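Local structure of 2''-aminoglycoside nucleotidyltransferase (Klebsiella pneumoniae, 4WQL) at residues T4-L9 and D44-T49; L73-L78 and D87-W92. The protein adenylates the 2''-hydroxyl group of kanamycin, gentamicin, tobramycin and related aminoglycosides in a magnesium-dependent reaction, making bacteria resistant to these antibiotics. One frame throughout, in Å; residues are numbered along the deposited sequence.

Contact 1. Residues T4-L9 and D44-T49; sequences TTQVTL and DDIDLT. With MG (magnesium ion), chain C; MG (magnesium ion), chain B; KAN (kanamycin a), chain D.
The nearest CA atoms of residues 4-9 and 44-49 are those of Q6 and I46, 7.5 Å apart, so the segments meet mainly through side chains, Q6 and L9 against I46 with D44 and D45, over a modest 176 Å². Q6 and I46 contribute almost equally. I46 CD1 reaches across to L9 CD2 at 3.9 Å and also lies 4.0 Å from the backbone O of Q6. The leucine reaches it with CG anti to its own backbone N (chi1 -177°), and the two side chains cross obliquely. Q6 passes I46 CD1 with its CG at 4.2 Å and, extended, packs NE2 against the backbone of D44 and D45; beyond the segments, W30 NE1 fixes OE1, and E84 and the H43 carbonyl fix NE2.

I46 faces the helix, whereas the neighbouring D45 turns to the metals. D45 OD1 binds one magnesium ion and OD2 the other; D47 likewise bridges the pair, OD2 binding the chain B ion at 2.1 Å and OD1 the chain C ion at 2.4 Å.

Strand 46-51 runs between strand 25-27, antiparallel, and strand 84-93, parallel, while W30 of helix 28-36 packs on I46 beside helix 5-19.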
loop_
_atom_site.group_PDB
_atom_site.type_symbol
_atom_site.label_atom_id
_atom_site.label_comp_id
_atom_site.label_asym_id
_atom_site.label_seq_id
_atom_site.Cartn_x
_atom_site.Cartn_y
_atom_site.Cartn_z
ATOM N N THR A 4 -15.305 -12.287 4.855
ATOM C CA THR A 4 -15.201 -11.360 3.726
ATOM C C THR A 4 -15.177 -9.865 4.125
ATOM O O THR A 4 -15.206 -8.992 3.254
ATOM C CB THR A 4 -16.370 -11.575 2.708
ATOM O OG1 THR A 4 -17.626 -11.179 3.291
ATOM C CG2 THR A 4 -16.441 -13.043 2.275
ATOM N N THR A 5 -15.107 -9.551 5.416
ATOM C CA THR A 5 -15.270 -8.144 5.834
ATOM C C THR A 5 -14.298 -7.163 5.201
ATOM O O THR A 5 -14.717 -6.123 4.690
ATOM C CB THR A 5 -15.182 -7.992 7.375
ATOM O OG1 THR A 5 -16.237 -8.753 7.945
ATOM C CG2 THR A 5 -15.371 -6.493 7.798
ATOM N N GLN A 6 -13.010 -7.479 5.178
ATOM C CA GLN A 6 -12.056 -6.565 4.612
ATOM C C GLN A 6 -12.267 -6.414 3.107
ATOM O O GLN A 6 -12.143 -5.337 2.572
ATOM C CB GLN A 6 -10.633 -7.041 4.883
ATOM C CG GLN A 6 -10.136 -6.650 6.213
ATOM C CD GLN A 6 -8.731 -7.152 6.448
ATOM O OE1 GLN A 6 -8.115 -7.738 5.541
ATOM N NE2 GLN A 6 -8.222 -6.951 7.677
ATOM N N VAL A 7 -12.574 -7.515 2.410
ATOM C CA VAL A 7 -12.781 -7.364 0.965
ATOM C C VAL A 7 -14.001 -6.459 0.684
ATOM O O VAL A 7 -13.969 -5.593 -0.215
ATOM C CB VAL A 7 -12.957 -8.779 0.290
ATOM C CG1 VAL A 7 -13.396 -8.670 -1.244
ATOM C CG2 VAL A 7 -11.669 -9.572 0.429
ATOM N N THR A 8 -15.070 -6.667 1.452
ATOM C CA THR A 8 -16.284 -5.890 1.273
ATOM C C THR A 8 -15.980 -4.419 1.547
ATOM O O THR A 8 -16.398 -3.531 0.801
ATOM C CB THR A 8 -17.415 -6.433 2.200
ATOM O OG1 THR A 8 -17.767 -7.752 1.763
ATOM C CG2 THR A 8 -18.632 -5.545 2.164
ATOM N N LEU A 9 -15.173 -4.160 2.581
ATOM C CA LEU A 9 -14.774 -2.765 2.861
ATOM C C LEU A 9 -13.937 -2.150 1.792
ATOM O O LEU A 9 -14.128 -0.975 1.412
ATOM C CB LEU A 9 -14.029 -2.704 4.210
ATOM C CG LEU A 9 -13.629 -1.334 4.663
ATOM C CD1 LEU A 9 -14.888 -0.444 4.786
ATOM C CD2 LEU A 9 -12.984 -1.500 6.060
ATOM N N ASP A 44 -3.703 -7.915 8.515
ATOM C CA ASP A 44 -3.973 -7.176 9.744
ATOM C C ASP A 44 -4.743 -5.872 9.528
ATOM O O ASP A 44 -5.487 -5.413 10.421
ATOM C CB ASP A 44 -2.658 -6.857 10.487
ATOM C CG ASP A 44 -1.956 -8.112 10.993
ATOM O OD1 ASP A 44 -2.648 -9.105 11.320
ATOM O OD2 ASP A 44 -0.702 -8.090 11.046
ATOM N N ASP A 45 -4.577 -5.277 8.361
ATOM C CA ASP A 45 -5.238 -4.024 8.059
ATOM C C ASP A 45 -5.253 -3.830 6.569
ATOM O O ASP A 45 -4.744 -4.671 5.836
ATOM C CB ASP A 45 -4.554 -2.832 8.783
ATOM C CG ASP A 45 -3.124 -2.560 8.312
ATOM O OD1 ASP A 45 -2.650 -3.154 7.333
ATOM O OD2 ASP A 45 -2.474 -1.684 8.902
ATOM N N ILE A 46 -5.846 -2.724 6.125
ATOM C CA ILE A 46 -5.850 -2.362 4.749
ATOM C C ILE A 46 -4.962 -1.141 4.537
ATOM O O ILE A 46 -5.221 -0.102 5.135
ATOM C CB ILE A 46 -7.262 -2.016 4.274
ATOM C CG1 ILE A 46 -8.198 -3.221 4.426
ATOM C CG2 ILE A 46 -7.232 -1.513 2.842
ATOM C CD1 ILE A 46 -9.674 -2.829 4.525
ATOM N N ASP A 47 -3.896 -1.287 3.753
ATOM C CA ASP A 47 -3.030 -0.115 3.443
ATOM C C ASP A 47 -3.508 0.576 2.191
ATOM O O ASP A 47 -3.802 -0.071 1.175
ATOM C CB ASP A 47 -1.553 -0.550 3.288
ATOM C CG ASP A 47 -1.048 -1.297 4.543
ATOM O OD1 ASP A 47 -0.755 -0.640 5.525
ATOM O OD2 ASP A 47 -1.037 -2.512 4.542
ATOM N N LEU A 48 -3.595 1.919 2.256
ATOM C CA LEU A 48 -4.043 2.725 1.112
ATOM C C LEU A 48 -3.051 3.835 0.879
ATOM O O LEU A 48 -2.493 4.431 1.846
ATOM C CB LEU A 48 -5.424 3.382 1.349
ATOM C CG LEU A 48 -6.610 2.441 1.612
ATOM C CD1 LEU A 48 -7.883 3.197 2.054
ATOM C CD2 LEU A 48 -6.854 1.615 0.300
ATOM N N THR A 49 -2.847 4.141 -0.409
ATOM C CA THR A 49 -2.064 5.302 -0.804
ATOM C C THR A 49 -3.005 6.285 -1.478
ATOM O O THR A 49 -3.777 5.891 -2.354
ATOM C CB THR A 49 -0.903 4.902 -1.782
ATOM O OG1 THR A 49 -0.008 4.005 -1.108
ATOM C CG2 THR A 49 -0.113 6.136 -2.230
HETATM MG MG MG C . -0.255 -1.510 7.649
HETATM MG MG MG B . -0.851 -3.637 6.255
HETATM C C1 KAN D . 7.912 3.981 5.217
HETATM C C2 KAN D . 8.998 4.322 6.309
HETATM C C3 KAN D . 8.872 5.768 6.751
HETATM C C4 KAN D . 9.044 6.613 5.494
HETATM C C5 KAN D . 7.978 6.261 4.472
HETATM C C6 KAN D . 8.407 7.043 3.184
HETATM C C7 KAN D . 2.843 2.176 5.652
HETATM C C8 KAN D . 3.872 1.712 6.718
HETATM C C9 KAN D . 5.000 2.734 6.963
HETATM C C10 KAN D . 5.647 3.144 5.612
HETATM C C11 KAN D . 4.648 3.560 4.548
HETATM C C12 KAN D . 3.604 2.465 4.338
HETATM C C13 KAN D . 3.949 0.336 8.729
HETATM C C14 KAN D . 2.875 -0.778 8.982
HETATM C C15 KAN D . 1.762 -0.198 9.880
HETATM C C16 KAN D . 2.389 0.352 11.168
HETATM C C17 KAN D . 3.412 1.464 10.802
HETATM C C18 KAN D . 4.272 2.064 11.929
HETATM N N1 KAN D . 7.501 6.702 2.058
HETATM N N2 KAN D . 5.423 3.754 3.298
HETATM N N3 KAN D . 1.699 1.223 5.527
HETATM N N4 KAN D . 0.706 -1.192 10.187
HETATM O O5 KAN D . 8.063 4.893 4.107
HETATM O O6 KAN D . 8.864 3.351 7.392
HETATM O O7 KAN D . 9.909 6.097 7.727
HETATM O O8 KAN D . 8.849 7.977 5.816
HETATM O O9 KAN D . 6.679 4.090 5.907
HETATM O O10 KAN D . 6.074 2.187 7.802
HETATM O O11 KAN D . 3.312 1.389 8.009
HETATM O O12 KAN D . 4.446 0.890 9.950
HETATM O O13 KAN D . 2.334 -1.309 7.748
HETATM O O14 KAN D . 1.355 0.840 12.045
HETATM O O15 KAN D . 5.043 1.009 12.538
HETATM O O HOH W 1 -2.003 -4.835 5.352
HETATM O O HOH W 2 -0.156 -4.996 7.860
HETATM O O HOH W 3 0.757 -4.560 5.124
#

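Contact 2. Residues L73-L78 and D87-W92; sequences LDYGFL and DCEPAW. With MG (magnesium ion), chain C; KAN (kanamycin a), chain D.
F77 and C88 form an antiparallel hydrogen-bonded pair in the beta hairpin of strands 77-81 and 84-93, within the N-terminal domain. Two backbone bonds establish the register, F77 N to C88 O at 2.9 Å and C88 N to F77 O at 2.8 Å, and L78 with D87 is the adjoining non-hydrogen-bonded pair. G76, beside E89, continues the approach with a CA-H...O contact to C88 O.

The two faces of the hairpin differ in character. On the F77 and C88 face, C88 CB sits over the centre of the F77 ring, 3.7 Å from the centroid and 14° off the normal, a CH-pi contact; the cysteine sulfur meets the same ring obliquely. L58 of helix 55-64 touches both residues.

The face carrying L78 and D87 belongs to the active site. Y75, from the loop before the strand, brings its OH there and donates to D87 OD1 over 2.5 Å, meeting the carboxylate on its syn side, with ring and carboxylate planes 51° apart. Kanamycin C9 lies over the centre of one face of the Y75 ring and L73 CB over the opposite face, nearer the rim. A chi1 of -174° sets D87 CG anti to the backbone N; the carboxylate then divides its oxygens, OD1 to the tyrosine and OD2 to the chain C magnesium ion at 2.6 Å. E89, extended throughout, accepts kanamycin N2 at OE2 (2.7 Å) and N1 at OE1 (2.9 Å), while water 4 joins OE1 to Y75 O.

D45 and D47 share that magnesium ion with D87, the probable proton acceptor. Three carboxylates carried by two adjacent chain segments, holding metal beside the substrate, make up the acidic triad characteristic of the nucleotidyltransferase fold.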
loop_
_atom_site.group_PDB
_atom_site.type_symbol
_atom_site.label_atom_id
_atom_site.label_comp_id
_atom_site.label_asym_id
_atom_site.label_seq_id
_atom_site.Cartn_x
_atom_site.Cartn_y
_atom_site.Cartn_z
ATOM N N LEU A 73 0.125 9.988 11.954
ATOM C CA LEU A 73 1.498 9.480 11.964
ATOM C C LEU A 73 2.439 10.442 11.227
ATOM O O LEU A 73 1.972 11.343 10.545
ATOM C CB LEU A 73 1.514 8.063 11.348
ATOM C CG LEU A 73 0.691 7.106 12.245
ATOM C CD1 LEU A 73 0.474 5.746 11.654
ATOM C CD2 LEU A 73 1.406 6.996 13.629
ATOM N N ASP A 74 3.754 10.234 11.344
ATOM C CA ASP A 74 4.700 11.074 10.599
ATOM C C ASP A 74 4.480 10.897 9.066
ATOM O O ASP A 74 4.618 11.874 8.345
ATOM C CB ASP A 74 6.142 10.750 10.997
ATOM C CG ASP A 74 6.603 11.528 12.230
ATOM O OD1 ASP A 74 6.051 12.623 12.515
ATOM O OD2 ASP A 74 7.534 11.049 12.910
ATOM N N TYR A 75 4.116 9.683 8.593
ATOM C CA TYR A 75 3.989 9.383 7.154
ATOM C C TYR A 75 2.546 9.409 6.578
ATOM O O TYR A 75 2.405 9.182 5.400
ATOM C CB TYR A 75 4.561 7.968 6.814
ATOM C CG TYR A 75 3.720 6.825 7.414
ATOM C CD1 TYR A 75 2.596 6.336 6.754
ATOM C CD2 TYR A 75 4.053 6.259 8.643
ATOM C CE1 TYR A 75 1.787 5.328 7.296
ATOM C CE2 TYR A 75 3.261 5.231 9.201
ATOM C CZ TYR A 75 2.140 4.766 8.509
ATOM O OH TYR A 75 1.356 3.766 9.064
ATOM N N GLY A 76 1.512 9.640 7.393
ATOM C CA GLY A 76 0.124 9.418 6.992
ATOM C C GLY A 76 -0.786 9.306 8.208
ATOM O O GLY A 76 -0.498 9.901 9.256
ATOM N N PHE A 77 -1.890 8.564 8.099
ATOM C CA PHE A 77 -2.813 8.466 9.240
ATOM C C PHE A 77 -3.459 7.096 9.288
ATOM O O PHE A 77 -3.534 6.414 8.260
ATOM C CB PHE A 77 -3.887 9.568 9.181
ATOM C CG PHE A 77 -4.856 9.420 8.015
ATOM C CD1 PHE A 77 -4.558 10.020 6.782
ATOM C CD2 PHE A 77 -6.055 8.716 8.158
ATOM C CE1 PHE A 77 -5.475 9.931 5.702
ATOM C CE2 PHE A 77 -6.981 8.635 7.062
ATOM C CZ PHE A 77 -6.675 9.256 5.838
ATOM N N LEU A 78 -3.955 6.712 10.462
ATOM C CA LEU A 78 -4.703 5.446 10.606
ATOM C C LEU A 78 -6.159 5.796 10.793
ATOM O O LEU A 78 -6.440 6.678 11.576
ATOM C CB LEU A 78 -4.259 4.627 11.844
ATOM C CG LEU A 78 -2.793 4.251 12.001
ATOM C CD1 LEU A 78 -2.561 3.315 13.267
ATOM C CD2 LEU A 78 -2.270 3.642 10.707
ATOM N N ASP A 87 -4.607 1.926 6.856
ATOM C CA ASP A 87 -3.311 2.499 7.106
ATOM C C ASP A 87 -2.987 3.384 5.893
ATOM O O ASP A 87 -2.625 2.864 4.867
ATOM C CB ASP A 87 -2.287 1.372 7.266
ATOM C CG ASP A 87 -0.910 1.887 7.689
ATOM O OD1 ASP A 87 -0.668 3.114 7.712
ATOM O OD2 ASP A 87 -0.046 1.047 7.981
ATOM N N CYS A 88 -3.095 4.721 6.045
ATOM C CA CYS A 88 -3.179 5.574 4.862
ATOM C C CYS A 88 -1.935 6.442 4.677
ATOM O O CYS A 88 -1.549 7.132 5.618
ATOM C CB CYS A 88 -4.423 6.475 4.983
ATOM S SG CYS A 88 -5.934 5.518 5.046
ATOM N N GLU A 89 -1.352 6.436 3.472
ATOM C CA GLU A 89 -0.173 7.230 3.221
ATOM C C GLU A 89 -0.378 8.101 1.970
ATOM O O GLU A 89 -0.844 7.610 0.982
ATOM C CB GLU A 89 1.029 6.315 2.981
ATOM C CG GLU A 89 2.303 7.070 2.612
ATOM C CD GLU A 89 3.562 6.177 2.499
ATOM O OE1 GLU A 89 4.672 6.699 2.883
ATOM O OE2 GLU A 89 3.404 5.014 2.054
ATOM N N PRO A 90 -0.030 9.379 2.046
ATOM C CA PRO A 90 -0.151 10.233 0.844
ATOM C C PRO A 90 0.912 9.996 -0.262
ATOM O O PRO A 90 2.037 9.531 0.002
ATOM C CB PRO A 90 0.038 11.646 1.415
ATOM C CG PRO A 90 1.091 11.394 2.536
ATOM C CD PRO A 90 0.547 10.127 3.173
ATOM N N ALA A 91 0.522 10.304 -1.520
ATOM C CA ALA A 91 1.439 10.390 -2.651
ATOM C C ALA A 91 1.206 11.719 -3.272
ATOM O O ALA A 91 0.138 12.300 -3.126
ATOM C CB ALA A 91 1.197 9.250 -3.691
ATOM N N TRP A 92 2.247 12.227 -3.926
ATOM C CA TRP A 92 2.200 13.632 -4.358
ATOM C C TRP A 92 2.465 13.667 -5.849
ATOM O O TRP A 92 3.303 12.927 -6.341
ATOM C CB TRP A 92 3.203 14.456 -3.568
ATOM C CG TRP A 92 2.926 14.388 -2.083
ATOM C CD1 TRP A 92 3.540 13.556 -1.154
ATOM C CD2 TRP A 92 1.951 15.147 -1.351
ATOM N NE1 TRP A 92 3.006 13.794 0.109
ATOM C CE2 TRP A 92 2.031 14.736 0.022
ATOM C CE3 TRP A 92 1.035 16.129 -1.698
ATOM C CZ2 TRP A 92 1.244 15.325 1.038
ATOM C CZ3 TRP A 92 0.247 16.689 -0.702
ATOM C CH2 TRP A 92 0.347 16.268 0.643
HETATM MG MG MG C . -0.255 -1.510 7.649
HETATM C C1 KAN D . 7.912 3.981 5.217
HETATM C C2 KAN D . 8.998 4.322 6.309
HETATM C C3 KAN D . 8.872 5.768 6.751
HETATM C C4 KAN D . 9.044 6.613 5.494
HETATM C C5 KAN D . 7.978 6.261 4.472
HETATM C C6 KAN D . 8.407 7.043 3.184
HETATM C C7 KAN D . 2.843 2.176 5.652
HETATM C C8 KAN D . 3.872 1.712 6.718
HETATM C C9 KAN D . 5.000 2.734 6.963
HETATM C C10 KAN D . 5.647 3.144 5.612
HETATM C C11 KAN D . 4.648 3.560 4.548
HETATM C C12 KAN D . 3.604 2.465 4.338
HETATM C C13 KAN D . 3.949 0.336 8.729
HETATM C C14 KAN D . 2.875 -0.778 8.982
HETATM C C15 KAN D . 1.762 -0.198 9.880
HETATM C C16 KAN D . 2.389 0.352 11.168
HETATM C C17 KAN D . 3.412 1.464 10.802
HETATM C C18 KAN D . 4.272 2.064 11.929
HETATM N N1 KAN D . 7.501 6.702 2.058
HETATM N N2 KAN D . 5.423 3.754 3.298
HETATM N N3 KAN D . 1.699 1.223 5.527
HETATM N N4 KAN D . 0.706 -1.192 10.187
HETATM O O5 KAN D . 8.063 4.893 4.107
HETATM O O6 KAN D . 8.864 3.351 7.392
HETATM O O7 KAN D . 9.909 6.097 7.727
HETATM O O8 KAN D . 8.849 7.977 5.816
HETATM O O9 KAN D . 6.679 4.090 5.907
HETATM O O10 KAN D . 6.074 2.187 7.802
HETATM O O11 KAN D . 3.312 1.389 8.009
HETATM O O12 KAN D . 4.446 0.890 9.950
HETATM O O13 KAN D . 2.334 -1.309 7.748
HETATM O O14 KAN D . 1.355 0.840 12.045
HETATM O O15 KAN D . 5.043 1.009 12.538
HETATM O O HOH W 4 4.743 9.354 3.282
#

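Overall arrangement
Along the chain, both segments of contact 1 come before those of contact 2; both contacts lie in the N-terminal domain, their centres about 16 Å apart. They join through one mixed sheet: strand 46-51 from contact 1 runs parallel to strand 84-93 from contact 2, with probable hydrogen bonds D87 N to I46 O (2.7 Å) and E89 N to L48 O (2.8 Å). Helix 5-19 packs on one part of the sheet and the 77-93 hairpin extends another. This pairing brings the side chains of D45 and D47 to about 3 Å from that of D87 (nearest atoms), so the two contacts supply the protein ligands of one magnesium ion and reach kanamycin in the interdomain cleft.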